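Local coordinates for protein dihydroorotase (Campylobacter jejuni subsp. jejuni, PDB 3PNU) that probably catalyses the reversible cyclisation of N-carbamoyl-L-aspartate to dihydroorotate in pyrimidine synthesis, working as a homodimer with two zinc ions per subunit, at residues A[120-125]-A[155-160]; A[164-169]-A[190-195]. All coordinates share one frame; numbering follows the deposited sequence.

Interaction 1: residues A[120-125]-A[155-160]; sequences AGITTN and HGETND. With ZN (zinc ion), chain C.
Ile-122 and Thr-123 lie on a loop whose touching part runs at 108° to segment 155-160, bringing Ile-122 CA within 6.8 Å of Asn-159 CA. Both segments are loops of the TIM barrel, and the second leaves strand 152-154 directly into the two-zinc site of this amidohydrolase. His-155 links the contact to the metal. Its CG stands anti to the backbone N (chi1 178°), which carries the ring across toward Thr-123 and the metal. ND1 of His-155 binds the zinc ion at 2.1 Å; a water is also bound to the metal, and carboxylated Lys-116 and His-189 complete the set. At the ring's other nitrogen, His-155 NE2 gives a nearly straight bond (166°) to Glu-157 OE1 at 2.9 Å. OE1 lies in the ring plane but is met on its anti side, well tilted out of the carboxylate plane; this second-shell carboxylate probably fixes the ring's rotation and holds ND1 on the metal. Thr-123 lays its methyl CG2 over one face of the imidazole, offset toward the rim, a CH-pi contact of 4.2 Å from CG2 to the His-155 ring centroid. Ile-122 fills the angle between the two loops. Its CG2 approaches the ring obliquely, while its CG1 crosses the Glu-157 side chain at about a right angle, 3.8 Å from Glu-157 CB. Ile-122 CD1 points at Thr-158 O and Asn-159 OD1, the modelled spacing of 3.1 Å to each being doubtfully short. A water bridges the loops, donating to Ile-122 O and, at 2.9 Å, to Glu-157 OE1, the same oxygen that takes the His-155 NE2 hydrogen.

Interaction 2: residues A[164-169]-A[190-195]; sequences DRESNF and ITTKTL
Glu-166 reaches Thr-191 and Thr-192 at full stretch: CG is anti to the backbone N (chi1 177°) and the chain stays extended beyond it, delivering the carboxylate to the turn that begins helix 193-201. Thr-192 is the N-cap of that helix. With chi1 at 62°, its OG1 sits between the backbone N and the carbonyl carbon, where it can accept from Leu-195 N at 3.1 Å and also donate to Glu-166 OE1 at 2.7 Å. One hydroxyl thus ties the glutamate to the helix cap. Glu-166 OE1 takes a second firm bond from Thr-191 N, 3.0 Å long and close to straight (169°), on the syn lone pair; the Thr-192 hydroxyl arrives from above the carboxylate plane instead. Thr-191 OG1 faces Glu-166 OE2, probably as a donor, though the modelled separation is too short to be trusted; the same hydroxyl is bonded to Lys-237, whose positive charge may help offset that of the buried carboxylate. Leu-195 lies against the acid's stem, its CG 3.8 Å from Glu-166 CG. These bonds join the loop leading into helix 170-179 to the start of the next barrel helix in the chain. Next to Glu-166, Ser-167 OG and Thr-194 OG1 share a hydroxyl-hydroxyl hydrogen bond of 2.9 Å.

In the fold
Interactions 1 and 2 have centres 13 Å apart and lie in series along the chain, joined by the loop between strand 152-154 and helix 170-179. That loop turns back on itself: Asp-160 OD2 is 3.0 Å from Asn-168 ND2, and Asp-160 O is 3.0 Å from Arg-165 NE, both probable hydrogen bonds. The Phe-169 ring packs on the backbone here, with CD1 3.4 Å from Glu-157 N. Interaction 1 holds a zinc ligand itself, whereas interaction 2 lies further out, the Thr-191 side chain about 9 Å from a zinc ion. Two residues before Thr-191 is His-189, which binds the same zinc as His-155.

Interaction 1: residues A[120-125]-A[155-160]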
loop_
_atom_site.group_PDB
_atom_site.type_symbol
_atom_site.label_atom_id
_atom_site.label_comp_id
_atom_site.label_asym_id
_atom_site.label_seq_id
_atom_site.Cartn_x
_atom_site.Cartn_y
_atom_site.Cartn_z
ATOM N N ALA A 120 4.922 -19.764 7.459
ATOM C CA ALA A 120 6.229 -19.609 6.797
ATOM C C ALA A 120 6.400 -18.343 5.967
ATOM O O ALA A 120 5.662 -18.109 5.003
ATOM C CB ALA A 120 6.535 -20.838 5.926
ATOM N N GLY A 121 7.387 -17.547 6.377
ATOM C CA GLY A 121 7.775 -16.308 5.710
ATOM C C GLY A 121 6.658 -15.339 5.380
ATOM O O GLY A 121 6.554 -14.867 4.242
ATOM N N ILE A 122 5.813 -15.038 6.360
ATOM C CA ILE A 122 4.719 -14.109 6.125
ATOM C C ILE A 122 4.998 -12.750 6.772
ATOM O O ILE A 122 4.621 -11.715 6.213
ATOM C CB ILE A 122 3.347 -14.683 6.596
ATOM C CG1 ILE A 122 2.191 -13.822 6.065
ATOM C CG2 ILE A 122 3.298 -14.812 8.120
ATOM C CD1 ILE A 122 2.163 -13.655 4.526
ATOM N N THR A 123 5.670 -12.749 7.927
ATOM C CA THR A 123 5.963 -11.498 8.650
ATOM C C THR A 123 7.450 -11.416 9.097
ATOM O O THR A 123 8.294 -12.186 8.611
ATOM C CB THR A 123 4.949 -11.308 9.854
ATOM O OG1 THR A 123 4.993 -9.962 10.350
ATOM C CG2 THR A 123 5.205 -12.313 10.979
ATOM N N THR A 124 7.757 -10.474 9.997
ATOM C CA THR A 124 9.129 -10.259 10.512
ATOM C C THR A 124 9.639 -11.450 11.352
ATOM O O THR A 124 9.114 -11.717 12.440
ATOM C CB THR A 124 9.216 -8.950 11.367
ATOM O OG1 THR A 124 8.844 -7.824 10.566
ATOM C CG2 THR A 124 10.629 -8.730 11.919
ATOM N N ASN A 125 10.661 -12.145 10.834
ATOM C CA ASN A 125 11.278 -13.321 11.492
ATOM C C ASN A 125 10.319 -14.513 11.578
ATOM O O ASN A 125 9.846 -14.882 12.656
ATOM C CB ASN A 125 11.821 -12.961 12.879
ATOM C CG ASN A 125 12.840 -11.839 12.832
ATOM O OD1 ASN A 125 13.516 -11.634 11.818
ATOM N ND2 ASN A 125 12.960 -11.109 13.933
ATOM N N HIS A 155 -0.718 -15.821 13.804
ATOM C CA HIS A 155 -0.652 -14.669 12.904
ATOM C C HIS A 155 -1.392 -15.204 11.672
ATOM O O HIS A 155 -0.828 -15.950 10.874
ATOM C CB HIS A 155 0.796 -14.304 12.581
ATOM C CG HIS A 155 0.921 -13.159 11.621
ATOM N ND1 HIS A 155 1.446 -11.936 11.977
ATOM C CD2 HIS A 155 0.532 -13.036 10.330
ATOM C CE1 HIS A 155 1.411 -11.120 10.940
ATOM N NE2 HIS A 155 0.854 -11.760 9.929
ATOM N N GLY A 156 -2.665 -14.856 11.539
ATOM C CA GLY A 156 -3.529 -15.397 10.469
ATOM C C GLY A 156 -3.496 -14.758 9.083
ATOM O O GLY A 156 -4.362 -13.975 8.729
ATOM N N GLU A 157 -2.505 -15.129 8.287
ATOM C CA GLU A 157 -2.372 -14.627 6.923
ATOM C C GLU A 157 -1.767 -15.673 6.035
ATOM O O GLU A 157 -0.824 -16.357 6.441
ATOM C CB GLU A 157 -1.455 -13.407 6.841
ATOM C CG GLU A 157 -2.054 -12.130 7.309
ATOM C CD GLU A 157 -1.187 -10.923 6.969
ATOM O OE1 GLU A 157 0.007 -10.875 7.354
ATOM O OE2 GLU A 157 -1.718 -10.015 6.327
ATOM N N THR A 158 -2.326 -15.791 4.828
ATOM C CA THR A 158 -1.797 -16.683 3.804
ATOM C C THR A 158 -0.810 -15.835 2.996
ATOM O O THR A 158 -0.507 -14.695 3.390
ATOM C CB THR A 158 -2.885 -17.183 2.855
ATOM O OG1 THR A 158 -3.449 -16.066 2.174
ATOM C CG2 THR A 158 -3.984 -17.952 3.605
ATOM N N ASN A 159 -0.331 -16.386 1.878
ATOM C CA ASN A 159 0.604 -15.722 0.961
ATOM C C ASN A 159 -0.066 -15.264 -0.335
ATOM O O ASN A 159 0.593 -14.969 -1.319
ATOM C CB ASN A 159 1.761 -16.664 0.637
ATOM C CG ASN A 159 2.642 -16.918 1.840
ATOM O OD1 ASN A 159 2.949 -15.995 2.594
ATOM N ND2 ASN A 159 3.063 -18.164 2.022
ATOM N N ASP A 160 -1.384 -15.186 -0.312
ATOM C CA ASP A 160 -2.164 -14.719 -1.434
ATOM C C ASP A 160 -2.007 -13.190 -1.596
ATOM O O ASP A 160 -1.195 -12.562 -0.914
ATOM C CB ASP A 160 -3.618 -15.065 -1.149
ATOM C CG ASP A 160 -3.841 -16.550 -1.018
ATOM O OD1 ASP A 160 -3.168 -17.279 -1.765
ATOM O OD2 ASP A 160 -4.685 -16.986 -0.198
HETATM ZN ZN ZN C . 1.543 -10.870 13.751
HETATM O O HOH W 1 1.827 -10.463 5.125
HETATM O O HOH W 2 2.159 -8.959 13.997
#

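Interaction 2: residues A[164-169]-A[190-195]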
loop_
_atom_site.group_PDB
_atom_site.type_symbol
_atom_site.label_atom_id
_atom_site.label_comp_id
_atom_site.label_asym_id
_atom_site.label_seq_id
_atom_site.Cartn_x
_atom_site.Cartn_y
_atom_site.Cartn_z
ATOM N N ASP A 164 -6.093 -9.808 0.657
ATOM C CA ASP A 164 -6.909 -10.997 0.961
ATOM C C ASP A 164 -6.234 -12.014 1.890
ATOM O O ASP A 164 -6.800 -13.056 2.196
ATOM C CB ASP A 164 -7.208 -11.763 -0.333
ATOM C CG ASP A 164 -7.959 -10.942 -1.370
ATOM O OD1 ASP A 164 -8.614 -9.933 -1.044
ATOM O OD2 ASP A 164 -7.916 -11.359 -2.539
ATOM N N ARG A 165 -5.033 -11.728 2.342
ATOM C CA ARG A 165 -4.314 -12.696 3.143
ATOM C C ARG A 165 -5.038 -13.140 4.385
ATOM O O ARG A 165 -5.012 -14.335 4.707
ATOM C CB ARG A 165 -2.936 -12.177 3.512
ATOM C CG ARG A 165 -2.044 -12.061 2.335
ATOM C CD ARG A 165 -0.731 -11.447 2.693
ATOM N NE ARG A 165 0.110 -11.413 1.516
ATOM C CZ ARG A 165 1.256 -10.757 1.425
ATOM N NH1 ARG A 165 1.717 -10.065 2.461
ATOM N NH2 ARG A 165 1.940 -10.790 0.282
ATOM N N GLU A 166 -5.691 -12.205 5.075
ATOM C CA GLU A 166 -6.391 -12.562 6.305
ATOM C C GLU A 166 -7.731 -13.253 6.023
ATOM O O GLU A 166 -8.025 -14.301 6.621
ATOM C CB GLU A 166 -6.581 -11.369 7.235
ATOM C CG GLU A 166 -7.366 -11.724 8.480
ATOM C CD GLU A 166 -7.488 -10.574 9.462
ATOM O OE1 GLU A 166 -8.594 -10.409 10.016
ATOM O OE2 GLU A 166 -6.495 -9.834 9.669
ATOM N N SER A 167 -8.541 -12.688 5.139
ATOM C CA SER A 167 -9.814 -13.327 4.846
ATOM C C SER A 167 -9.622 -14.725 4.294
ATOM O O SER A 167 -10.402 -15.603 4.601
ATOM C CB SER A 167 -10.646 -12.502 3.891
ATOM O OG SER A 167 -11.067 -11.321 4.551
ATOM N N ASN A 168 -8.581 -14.944 3.497
ATOM C CA ASN A 168 -8.355 -16.278 2.957
ATOM C C ASN A 168 -7.868 -17.236 4.029
ATOM O O ASN A 168 -7.943 -18.458 3.855
ATOM C CB ASN A 168 -7.379 -16.256 1.752
ATOM C CG ASN A 168 -7.911 -15.441 0.590
ATOM O OD1 ASN A 168 -9.042 -14.980 0.615
ATOM N ND2 ASN A 168 -7.091 -15.250 -0.421
ATOM N N PHE A 169 -7.366 -16.698 5.136
ATOM C CA PHE A 169 -6.877 -17.542 6.226
ATOM C C PHE A 169 -8.054 -18.060 7.090
ATOM O O PHE A 169 -7.898 -18.950 7.902
ATOM C CB PHE A 169 -5.888 -16.776 7.088
ATOM C CG PHE A 169 -5.033 -17.665 7.934
ATOM C CD1 PHE A 169 -3.825 -18.134 7.447
ATOM C CD2 PHE A 169 -5.445 -18.061 9.184
ATOM C CE1 PHE A 169 -3.042 -18.969 8.209
ATOM C CE2 PHE A 169 -4.670 -18.901 9.953
ATOM C CZ PHE A 169 -3.469 -19.359 9.472
ATOM N N ILE A 190 -6.642 -9.084 14.459
ATOM C CA ILE A 190 -7.583 -9.223 13.358
ATOM C C ILE A 190 -7.812 -7.862 12.744
ATOM O O ILE A 190 -7.779 -6.828 13.438
ATOM C CB ILE A 190 -8.883 -9.882 13.749
ATOM C CG1 ILE A 190 -9.662 -9.059 14.790
ATOM C CG2 ILE A 190 -8.602 -11.306 14.274
ATOM C CD1 ILE A 190 -11.143 -9.575 14.979
ATOM N N THR A 191 -8.039 -7.868 11.438
ATOM C CA THR A 191 -8.196 -6.652 10.669
ATOM C C THR A 191 -9.307 -6.681 9.639
ATOM O O THR A 191 -9.414 -5.767 8.856
ATOM C CB THR A 191 -6.911 -6.416 9.894
ATOM O OG1 THR A 191 -6.716 -7.504 8.978
ATOM C CG2 THR A 191 -5.697 -6.326 10.867
ATOM N N THR A 192 -10.122 -7.723 9.637
ATOM C CA THR A 192 -11.167 -7.872 8.653
ATOM C C THR A 192 -12.517 -8.186 9.264
ATOM O O THR A 192 -12.626 -8.788 10.342
ATOM C CB THR A 192 -10.875 -9.070 7.735
ATOM O OG1 THR A 192 -10.861 -10.271 8.519
ATOM C CG2 THR A 192 -9.531 -8.913 6.994
ATOM N N LYS A 193 -13.557 -7.809 8.546
ATOM C CA LYS A 193 -14.908 -8.117 8.956
ATOM C C LYS A 193 -15.079 -9.639 8.927
ATOM O O LYS A 193 -15.791 -10.211 9.743
ATOM C CB LYS A 193 -15.884 -7.430 8.021
ATOM C CG LYS A 193 -17.361 -7.616 8.377
ATOM C CD LYS A 193 -18.216 -6.733 7.504
ATOM C CE LYS A 193 -19.698 -6.970 7.736
ATOM N NZ LYS A 193 -20.522 -6.061 6.885
ATOM N N THR A 194 -14.401 -10.297 7.996
ATOM C CA THR A 194 -14.479 -11.736 7.905
ATOM C C THR A 194 -14.119 -12.386 9.234
ATOM O O THR A 194 -14.807 -13.299 9.666
ATOM C CB THR A 194 -13.516 -12.305 6.834
ATOM O OG1 THR A 194 -13.733 -11.641 5.582
ATOM C CG2 THR A 194 -13.706 -13.819 6.669
ATOM N N LEU A 195 -13.053 -11.929 9.886
ATOM C CA LEU A 195 -12.656 -12.569 11.149
ATOM C C LEU A 195 -13.487 -12.057 12.318
ATOM O O LEU A 195 -13.685 -12.764 13.303
ATOM C CB LEU A 195 -11.141 -12.502 11.397
ATOM C CG LEU A 195 -10.305 -13.272 10.367
ATOM C CD1 LEU A 195 -8.838 -13.362 10.797
ATOM C CD2 LEU A 195 -10.845 -14.712 10.134
#